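Local coordinates for protein putative aldehyde dehydrogenase AldY (Bacillus subtilis, PDB 4DNG) that probably catalyses the NAD-dependent oxidation of aldehydes to carboxylates and may help protect the cell against stress from ethanol and related compounds, at residues A[26-31]-A[90-95]; A[314-319]-A[360-365]; A[409-414]-A[428-433]. All blocks are in the same frame, centred on the assembly; numbering follows the deposited sequence.

In the fold
Contacts 1 and 2 are neighbours, their centres about 13 Å apart, and they touch where Tyr30 packs on the backbone at Gly317 and Asp318. Contact 3 lies about 32 Å from contact 1 and 29 Å from contact 2, centre to centre. All three are largely buried, but Tyr316 in contact 2 and Leu409 and Gly431 in contact 3 are exposed. Contact 1 sets a strand and turn on the end of a helix through carbon-to-carbonyl contacts; contact 2 is apolar, with a methyl over a ring; contact 3 is a hydrogen-bonded parallel strand pair. Contacts 2 and 3 reach the same mixed sheet, and contact 3 also meets the second subunit.

Contact 1 of 3, residues A[26-31]-A[90-95]; sequences ILNPYD and IARETG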
loop_
_atom_site.group_PDB
_atom_site.type_symbol
_atom_site.label_atom_id
_atom_site.label_comp_id
_atom_site.label_asym_id
_atom_site.label_seq_id
_atom_site.Cartn_x
_atom_site.Cartn_y
_atom_site.Cartn_z
ATOM N N ILE A 26 -24.816 15.192 21.087
ATOM C CA ILE A 26 -24.181 15.870 19.961
ATOM C C ILE A 26 -24.575 17.330 20.056
ATOM O O ILE A 26 -25.763 17.659 20.129
ATOM C CB ILE A 26 -24.559 15.268 18.596
ATOM C CG1 ILE A 26 -24.273 13.758 18.614
ATOM C CG2 ILE A 26 -23.819 16.000 17.480
ATOM C CD1 ILE A 26 -24.530 13.037 17.316
ATOM N N LEU A 27 -23.566 18.195 20.072
ATOM C CA LEU A 27 -23.767 19.598 20.391
ATOM C C LEU A 27 -23.557 20.524 19.197
ATOM O O LEU A 27 -22.755 20.242 18.311
ATOM C CB LEU A 27 -22.848 20.004 21.552
ATOM C CG LEU A 27 -22.890 19.227 22.887
ATOM C CD1 LEU A 27 -22.009 19.901 23.936
ATOM C CD2 LEU A 27 -24.298 19.051 23.439
ATOM N N ASN A 28 -24.233 21.654 19.227
ATOM C CA ASN A 28 -23.897 22.745 18.367
ATOM C C ASN A 28 -22.755 23.432 19.058
ATOM O O ASN A 28 -22.833 23.733 20.226
ATOM C CB ASN A 28 -25.078 23.680 18.216
ATOM C CG ASN A 28 -24.778 24.854 17.332
ATOM O OD1 ASN A 28 -23.662 25.310 17.270
ATOM N ND2 ASN A 28 -25.780 25.344 16.643
ATOM N N PRO A 29 -21.676 23.636 18.328
ATOM C CA PRO A 29 -20.447 24.218 18.856
ATOM C C PRO A 29 -20.578 25.652 19.331
ATOM O O PRO A 29 -19.891 26.040 20.254
ATOM C CB PRO A 29 -19.507 24.131 17.675
ATOM C CG PRO A 29 -19.948 22.926 16.958
ATOM C CD PRO A 29 -21.423 22.833 17.128
ATOM N N TYR A 30 -21.393 26.443 18.653
ATOM C CA TYR A 30 -21.559 27.832 19.005
ATOM C C TYR A 30 -22.129 28.012 20.384
ATOM O O TYR A 30 -21.630 28.812 21.147
ATOM C CB TYR A 30 -22.505 28.471 18.009
ATOM C CG TYR A 30 -22.639 29.968 18.090
ATOM C CD1 TYR A 30 -21.672 30.798 17.580
ATOM C CD2 TYR A 30 -23.758 30.546 18.627
ATOM C CE1 TYR A 30 -21.805 32.165 17.629
ATOM C CE2 TYR A 30 -23.895 31.910 18.680
ATOM C CZ TYR A 30 -22.914 32.709 18.181
ATOM O OH TYR A 30 -23.052 34.063 18.231
ATOM N N ASP A 31 -23.157 27.263 20.729
ATOM C CA ASP A 31 -23.779 27.503 22.003
ATOM C C ASP A 31 -23.817 26.328 22.937
ATOM O O ASP A 31 -24.249 26.466 24.066
ATOM C CB ASP A 31 -25.174 28.036 21.785
ATOM C CG ASP A 31 -25.967 27.152 20.923
ATOM O OD1 ASP A 31 -25.640 25.965 20.915
ATOM O OD2 ASP A 31 -26.903 27.617 20.262
ATOM N N ILE A 90 -25.211 20.296 8.664
ATOM C CA ILE A 90 -23.742 20.296 8.632
ATOM C C ILE A 90 -23.192 21.493 9.397
ATOM O O ILE A 90 -22.254 21.353 10.164
ATOM C CB ILE A 90 -23.156 20.321 7.197
ATOM C CG1 ILE A 90 -23.448 19.006 6.452
ATOM C CG2 ILE A 90 -21.648 20.554 7.237
ATOM C CD1 ILE A 90 -23.362 19.150 4.947
ATOM N N ALA A 91 -23.773 22.667 9.171
ATOM C CA ALA A 91 -23.391 23.856 9.909
ATOM C C ALA A 91 -23.615 23.694 11.432
ATOM O O ALA A 91 -22.679 23.869 12.210
ATOM C CB ALA A 91 -24.125 25.079 9.370
ATOM N N ARG A 92 -24.826 23.309 11.840
ATOM C CA ARG A 92 -25.150 23.167 13.271
ATOM C C ARG A 92 -24.223 22.200 14.000
ATOM O O ARG A 92 -23.765 22.501 15.098
ATOM C CB ARG A 92 -26.604 22.739 13.501
ATOM C CG ARG A 92 -27.609 23.303 12.508
ATOM C CD ARG A 92 -28.919 23.738 13.155
ATOM N NE ARG A 92 -29.738 22.649 13.703
ATOM C CZ ARG A 92 -29.814 22.341 14.998
ATOM N NH1 ARG A 92 -29.094 23.022 15.886
ATOM N NH2 ARG A 92 -30.599 21.347 15.411
ATOM N N GLU A 93 -23.933 21.056 13.383
ATOM C CA GLU A 93 -23.247 19.960 14.088
ATOM C C GLU A 93 -21.773 20.231 14.180
ATOM O O GLU A 93 -21.105 19.872 15.145
ATOM C CB GLU A 93 -23.459 18.628 13.365
ATOM C CG GLU A 93 -23.084 17.415 14.191
ATOM C CD GLU A 93 -23.307 16.086 13.474
ATOM O OE1 GLU A 93 -23.121 16.003 12.235
ATOM O OE2 GLU A 93 -23.661 15.100 14.160
ATOM N N THR A 94 -21.311 20.925 13.160
ATOM C CA THR A 94 -19.928 20.972 12.764
ATOM C C THR A 94 -19.309 22.329 13.109
ATOM O O THR A 94 -18.099 22.433 13.279
ATOM C CB THR A 94 -19.896 20.675 11.251
ATOM O OG1 THR A 94 -19.238 19.425 10.998
ATOM C CG2 THR A 94 -19.257 21.736 10.482
ATOM N N GLY A 95 -20.145 23.365 13.237
ATOM C CA GLY A 95 -19.649 24.723 13.514
ATOM C C GLY A 95 -19.075 25.391 12.271
ATOM O O GLY A 95 -18.726 26.568 12.280
#
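Glu93 turns CG anti to the backbone N (chi1 -166°) and continues extended, while Ile26 places its CG2 branch opposite its own N; together these torsions bring the Ile26 methyl across the glutamate chain at an angle. CG2 lies 3.4 Å from Glu93 OE2 and 3.7 Å from Glu93 CG, so the methyl touches both the carboxylate and the chain that carries it. The carboxylate takes its hydrogen bonds elsewhere: OE1 pairs with Ser185 OG and OE2 with Ile184 N, which tie it down although its neighbour here is apolar.

Further along, the turn rests on the carbonyls that close the helix. Asn28 CA approaches Arg92 O at 3.3 Å in a CA-H...O contact with 152° at the hydrogen, and Pro29 CD stands 3.1 Å from the same oxygen. The proline ring also lies against the helix end, its CG 3.8 Å from Gly95 N.

An Asx turn faces the helix end here. Asn28 OD1 accepts from Tyr30 N at 2.9 Å, which folds the chain directly after strand 23-27. Across the contact, helix 83-94 gives way at Gly95, which leaves helical geometry with a positive phi of 77° while Gly95 N still bonds to Ala91 O at 2.8 Å. A beta carbon at this glycine would fall tightly against Pro29 CG, so the bare backbone suits both the helix exit and the proline beside it.

Asn28 ND2 lies at the edge of the Arg92 guanidinium, near its plane and 4.1 Å from Arg92 NH1, with no bond between these two donors. The strand itself belongs to the antiparallel pair 23-27 and 34-39: Ile26 makes backbone hydrogen bonds with Ile35 and Thr36, and Arg92 packs on Ile35 from the helix.

Contact 2 of 3, residues A[314-319]-A[360-365]; sequences LPYGDQ and GNVLTP
The Tyr316 ring is met squarely by the Thr364 methyl, and this is the tight part of the contact. Thr364 CG2 sits 3.6 Å from the centroid of the Tyr316 ring and only 13° off the ring normal, a CH-pi contact over the face. Its nearest ring atom is Tyr316 CD2, at 3.5 Å, but every other ring carbon lies within about 4.1 Å, which confirms a nearly central placing. The tyrosine torsion explains the geometry: with chi1 at 71°, CG stands between the backbone N and the carbonyl carbon, and the ring lies across the methyl. Thr364 turns its hydroxyl elsewhere, OG1 pairing with Lys357 N, and so presents carbon to the ring.

On each side of this pair the fit is slacker. Val362 CG1 reaches Tyr316 CB at 4.3 Å, approaching the ring obliquely, and Val362 CG2 lies 3.9 Å from Gly317 O. Leu314 CD1 and Pro365 CG, at 4.4 Å, just meet. The touching parts, 314-317 and 362-365, run nearly antiparallel, 169° apart, yet their nearest CA atoms are 6.7 Å apart or more and they share no hydrogen bonds, so this is packing by side chains and not a strand pair. Tyr316 itself is exposed, in contrast to the buried Val362, Thr364, Pro365 and Leu314.

The loop 314-319 is steadied by backbone bonds of Pro315 and Gly317 to Val325 and Val326. Leu314 and Pro365 share Phe280 of helix 268-281 as a neighbour, while Leu363 points away from the loop, onto Ile335 and Ala338 of helix 332-347, so strand 362-369 lies between this loop and that helix.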
loop_
_atom_site.group_PDB
_atom_site.type_symbol
_atom_site.label_atom_id
_atom_site.label_comp_id
_atom_site.label_asym_id
_atom_site.label_seq_id
_atom_site.Cartn_x
_atom_site.Cartn_y
_atom_site.Cartn_z
ATOM N N LEU A 314 -13.423 40.145 8.135
ATOM C CA LEU A 314 -14.224 38.922 8.089
ATOM C C LEU A 314 -15.246 38.840 9.224
ATOM O O LEU A 314 -14.899 39.047 10.388
ATOM C CB LEU A 314 -13.325 37.686 8.070
ATOM C CG LEU A 314 -12.162 37.659 7.062
ATOM C CD1 LEU A 314 -11.240 36.492 7.390
ATOM C CD2 LEU A 314 -12.630 37.606 5.610
ATOM N N PRO A 315 -16.525 38.592 8.872
ATOM C CA PRO A 315 -17.610 38.368 9.846
ATOM C C PRO A 315 -17.420 37.134 10.723
ATOM O O PRO A 315 -17.173 36.039 10.220
ATOM C CB PRO A 315 -18.849 38.202 8.954
ATOM C CG PRO A 315 -18.536 39.025 7.746
ATOM C CD PRO A 315 -17.055 38.838 7.514
ATOM N N TYR A 316 -17.533 37.316 12.031
ATOM C CA TYR A 316 -17.450 36.192 12.950
ATOM C C TYR A 316 -18.733 36.047 13.779
ATOM O O TYR A 316 -19.427 37.027 14.026
ATOM C CB TYR A 316 -16.193 36.307 13.834
ATOM C CG TYR A 316 -16.238 37.399 14.884
ATOM C CD1 TYR A 316 -16.905 37.202 16.100
ATOM C CD2 TYR A 316 -15.591 38.617 14.680
ATOM C CE1 TYR A 316 -16.942 38.191 17.068
ATOM C CE2 TYR A 316 -15.617 39.612 15.646
ATOM C CZ TYR A 316 -16.296 39.396 16.837
ATOM O OH TYR A 316 -16.334 40.377 17.806
ATOM N N GLY A 317 -19.059 34.824 14.190
ATOM C CA GLY A 317 -20.203 34.618 15.077
ATOM C C GLY A 317 -21.015 33.364 14.821
ATOM O O GLY A 317 -20.476 32.260 14.752
ATOM N N ASP A 318 -22.331 33.536 14.716
ATOM C CA ASP A 318 -23.235 32.414 14.515
ATOM C C ASP A 318 -23.083 31.894 13.103
ATOM O O ASP A 318 -23.273 32.618 12.136
ATOM C CB ASP A 318 -24.686 32.806 14.783
ATOM C CG ASP A 318 -25.582 31.602 14.986
ATOM O OD1 ASP A 318 -25.173 30.476 14.614
ATOM O OD2 ASP A 318 -26.700 31.781 15.518
ATOM N N GLN A 319 -22.742 30.624 13.007
ATOM C CA GLN A 319 -22.372 29.983 11.750
ATOM C C GLN A 319 -23.599 29.599 10.913
ATOM O O GLN A 319 -23.509 29.390 9.695
ATOM C CB GLN A 319 -21.593 28.750 12.117
ATOM C CG GLN A 319 -21.975 28.337 13.532
ATOM C CD GLN A 319 -22.422 26.914 13.589
ATOM O OE1 GLN A 319 -22.722 26.384 14.654
ATOM N NE2 GLN A 319 -22.465 26.274 12.431
ATOM N N GLY A 360 -17.022 33.530 23.315
ATOM C CA GLY A 360 -17.688 32.260 23.537
ATOM C C GLY A 360 -16.747 31.174 23.058
ATOM O O GLY A 360 -15.611 31.081 23.527
ATOM N N ASN A 361 -17.201 30.371 22.100
ATOM C CA ASN A 361 -16.369 29.302 21.563
ATOM C C ASN A 361 -15.813 29.610 20.154
ATOM O O ASN A 361 -15.251 28.732 19.471
ATOM C CB ASN A 361 -17.095 27.951 21.649
ATOM C CG ASN A 361 -17.697 27.700 23.030
ATOM O OD1 ASN A 361 -18.920 27.775 23.218
ATOM N ND2 ASN A 361 -16.836 27.411 24.007
ATOM N N VAL A 362 -15.967 30.872 19.746
ATOM C CA VAL A 362 -15.391 31.382 18.504
ATOM C C VAL A 362 -14.043 32.013 18.816
ATOM O O VAL A 362 -13.932 32.839 19.721
ATOM C CB VAL A 362 -16.283 32.489 17.873
ATOM C CG1 VAL A 362 -15.601 33.093 16.659
ATOM C CG2 VAL A 362 -17.670 31.961 17.491
ATOM N N LEU A 363 -13.004 31.642 18.088
ATOM C CA LEU A 363 -11.860 32.539 18.069
ATOM C C LEU A 363 -11.655 33.232 16.722
ATOM O O LEU A 363 -11.754 32.619 15.653
ATOM C CB LEU A 363 -10.590 31.948 18.702
ATOM C CG LEU A 363 -9.757 30.802 18.165
ATOM C CD1 LEU A 363 -8.672 31.321 17.238
ATOM C CD2 LEU A 363 -9.127 30.109 19.359
ATOM N N THR A 364 -11.434 34.543 16.818
ATOM C CA THR A 364 -11.329 35.434 15.683
ATOM C C THR A 364 -9.921 35.305 15.176
ATOM O O THR A 364 -9.024 35.003 15.964
ATOM C CB THR A 364 -11.552 36.884 16.105
ATOM O OG1 THR A 364 -10.647 37.185 17.169
ATOM C CG2 THR A 364 -13.005 37.103 16.578
ATOM N N PRO A 365 -9.723 35.541 13.865
ATOM C CA PRO A 365 -8.454 35.240 13.206
ATOM C C PRO A 365 -7.232 35.855 13.908
ATOM O O PRO A 365 -7.312 36.987 14.410
ATOM C CB PRO A 365 -8.623 35.846 11.803
ATOM C CG PRO A 365 -10.089 35.973 11.599
ATOM C CD PRO A 365 -10.702 36.162 12.949
#

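Contact 3 of 3, residues A[409-414]-A[428-433]; sequences LSSAVF and IDSGMT
Ser411 and Thr433 join their hydroxyls: Thr433 OG1 donates to Ser411 OG at 2.8 Å, on the same face of the sheet. The serine is set for this by chi1 of 55°, which holds OG between its backbone N and carbonyl carbon. The other threonine branch, CG2, packs on Val413 CG1 at 3.7 Å, and Ile428 CG2 comes to 3.7 Å from Ser411 OG, so the hydroxyl pair has apolar neighbours.

Behind the side chains lies the backbone ladder. Met432 O accepts from Ser411 N at 2.8 Å, the donor nearly along the C=O axis, and Met432 N gives a long but straight bond (169°) to Leu409 O at 3.3 Å, in the carbonyl plane. Met432 thus bonds to the residues before and after Ser410, the pattern of a parallel pair. Met432 and Ser410 share the opposite face from Ser411 and Thr433, with Met432 CG 3.6 Å from Ser410 OG.

Farther out, Lys472 of the second subunit donates its NZ to Thr433 OG1, and Asp429 makes a salt bridge to Arg225 of that subunit. A valine in place of Thr433 would probably leave Ser411 OG without its hydroxyl donor and that lysine without this acceptor. Met432 and Thr433 also pair with a strand of the second subunit, continuing the sheet across the interface.

Leu409, just before strand 410-414, has its side chain about 4 Å from that of Glu253, a predicted active-site residue. The contact pairs the two strands of a beta-alpha-beta unit, strand 410-414, helix 418-425 and strand 432-435, within the catalytic-domain sheet of the aldehyde dehydrogenase fold.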
loop_
_atom_site.group_PDB
_atom_site.type_symbol
_atom_site.label_atom_id
_atom_site.label_comp_id
_atom_site.label_asym_id
_atom_site.label_seq_id
_atom_site.Cartn_x
_atom_site.Cartn_y
_atom_site.Cartn_z
ATOM N N LEU A 409 1.151 16.833 1.739
ATOM C CA LEU A 409 0.090 16.223 0.939
ATOM C C LEU A 409 -0.241 17.090 -0.281
ATOM O O LEU A 409 -0.214 16.617 -1.423
ATOM C CB LEU A 409 -1.168 15.994 1.791
ATOM C CG LEU A 409 -2.478 15.653 1.060
ATOM C CD1 LEU A 409 -2.456 14.264 0.422
ATOM C CD2 LEU A 409 -3.663 15.806 2.004
ATOM N N SER A 410 -0.557 18.355 -0.022
ATOM C CA SER A 410 -0.891 19.317 -1.067
ATOM C C SER A 410 -0.087 20.603 -0.887
ATOM O O SER A 410 0.292 20.969 0.234
ATOM C CB SER A 410 -2.387 19.627 -1.057
ATOM O OG SER A 410 -2.887 19.758 -2.374
ATOM N N SER A 411 0.183 21.275 -2.002
ATOM C CA SER A 411 0.860 22.566 -1.982
ATOM C C SER A 411 0.265 23.514 -3.024
ATOM O O SER A 411 -0.393 23.077 -3.986
ATOM C CB SER A 411 2.344 22.363 -2.234
ATOM O OG SER A 411 2.522 21.658 -3.447
ATOM N N ALA A 412 0.508 24.809 -2.828
ATOM C CA ALA A 412 0.066 25.836 -3.780
ATOM C C ALA A 412 1.183 26.835 -4.071
ATOM O O ALA A 412 1.859 27.325 -3.158
ATOM C CB ALA A 412 -1.190 26.548 -3.271
ATOM N N VAL A 413 1.385 27.117 -5.350
ATOM C CA VAL A 413 2.415 28.073 -5.776
ATOM C C VAL A 413 1.797 29.164 -6.649
ATOM O O VAL A 413 0.944 28.891 -7.510
ATOM C CB VAL A 413 3.649 27.383 -6.433
ATOM C CG1 VAL A 413 3.231 26.443 -7.551
ATOM C CG2 VAL A 413 4.659 28.407 -6.947
ATOM N N PHE A 414 2.205 30.403 -6.377
ATOM C CA PHE A 414 1.695 31.573 -7.103
ATOM C C PHE A 414 2.806 32.310 -7.809
ATOM O O PHE A 414 3.715 32.868 -7.190
ATOM C CB PHE A 414 0.870 32.501 -6.197
ATOM C CG PHE A 414 -0.550 32.040 -6.005
ATOM C CD1 PHE A 414 -0.836 30.934 -5.206
ATOM C CD2 PHE A 414 -1.601 32.691 -6.643
ATOM C CE1 PHE A 414 -2.142 30.489 -5.035
ATOM C CE2 PHE A 414 -2.912 32.257 -6.474
ATOM C CZ PHE A 414 -3.182 31.153 -5.671
ATOM N N ILE A 428 8.560 19.938 -5.451
ATOM C CA ILE A 428 7.935 19.790 -4.145
ATOM C C ILE A 428 7.473 18.351 -3.924
ATOM O O ILE A 428 6.669 17.821 -4.714
ATOM C CB ILE A 428 6.712 20.720 -4.014
ATOM C CG1 ILE A 428 7.131 22.173 -4.231
ATOM C CG2 ILE A 428 6.010 20.534 -2.662
ATOM C CD1 ILE A 428 6.051 23.188 -3.901
ATOM N N ASP A 429 7.975 17.734 -2.847
ATOM C CA ASP A 429 7.507 16.415 -2.394
ATOM C C ASP A 429 6.131 16.548 -1.801
ATOM O O ASP A 429 5.960 16.865 -0.619
ATOM C CB ASP A 429 8.461 15.779 -1.385
ATOM C CG ASP A 429 9.613 15.066 -2.050
ATOM O OD1 ASP A 429 9.437 14.556 -3.182
ATOM O OD2 ASP A 429 10.698 15.010 -1.435
ATOM N N SER A 430 5.151 16.322 -2.660
ATOM C CA SER A 430 3.747 16.507 -2.345
ATOM C C SER A 430 3.018 15.848 -3.493
ATOM O O SER A 430 3.498 15.869 -4.629
ATOM C CB SER A 430 3.404 18.002 -2.270
ATOM O OG SER A 430 2.041 18.247 -2.568
ATOM N N GLY A 431 1.880 15.236 -3.209
ATOM C CA GLY A 431 1.129 14.563 -4.262
ATOM C C GLY A 431 0.587 15.586 -5.243
ATOM O O GLY A 431 0.727 15.424 -6.464
ATOM N N MET A 432 -0.007 16.655 -4.705
ATOM C CA MET A 432 -0.651 17.672 -5.531
ATOM C C MET A 432 -0.050 19.072 -5.343
ATOM O O MET A 432 0.109 19.540 -4.217
ATOM C CB MET A 432 -2.159 17.697 -5.236
ATOM C CG MET A 432 -2.913 18.865 -5.852
ATOM S SD MET A 432 -3.560 18.537 -7.502
ATOM C CE MET A 432 -5.203 17.946 -7.082
ATOM N N THR A 433 0.288 19.730 -6.448
ATOM C CA THR A 433 0.514 21.181 -6.421
ATOM C C THR A 433 -0.428 21.894 -7.378
ATOM O O THR A 433 -0.552 21.494 -8.541
ATOM C CB THR A 433 1.940 21.558 -6.818
ATOM O OG1 THR A 433 2.866 20.757 -6.076
ATOM C CG2 THR A 433 2.194 23.033 -6.537
#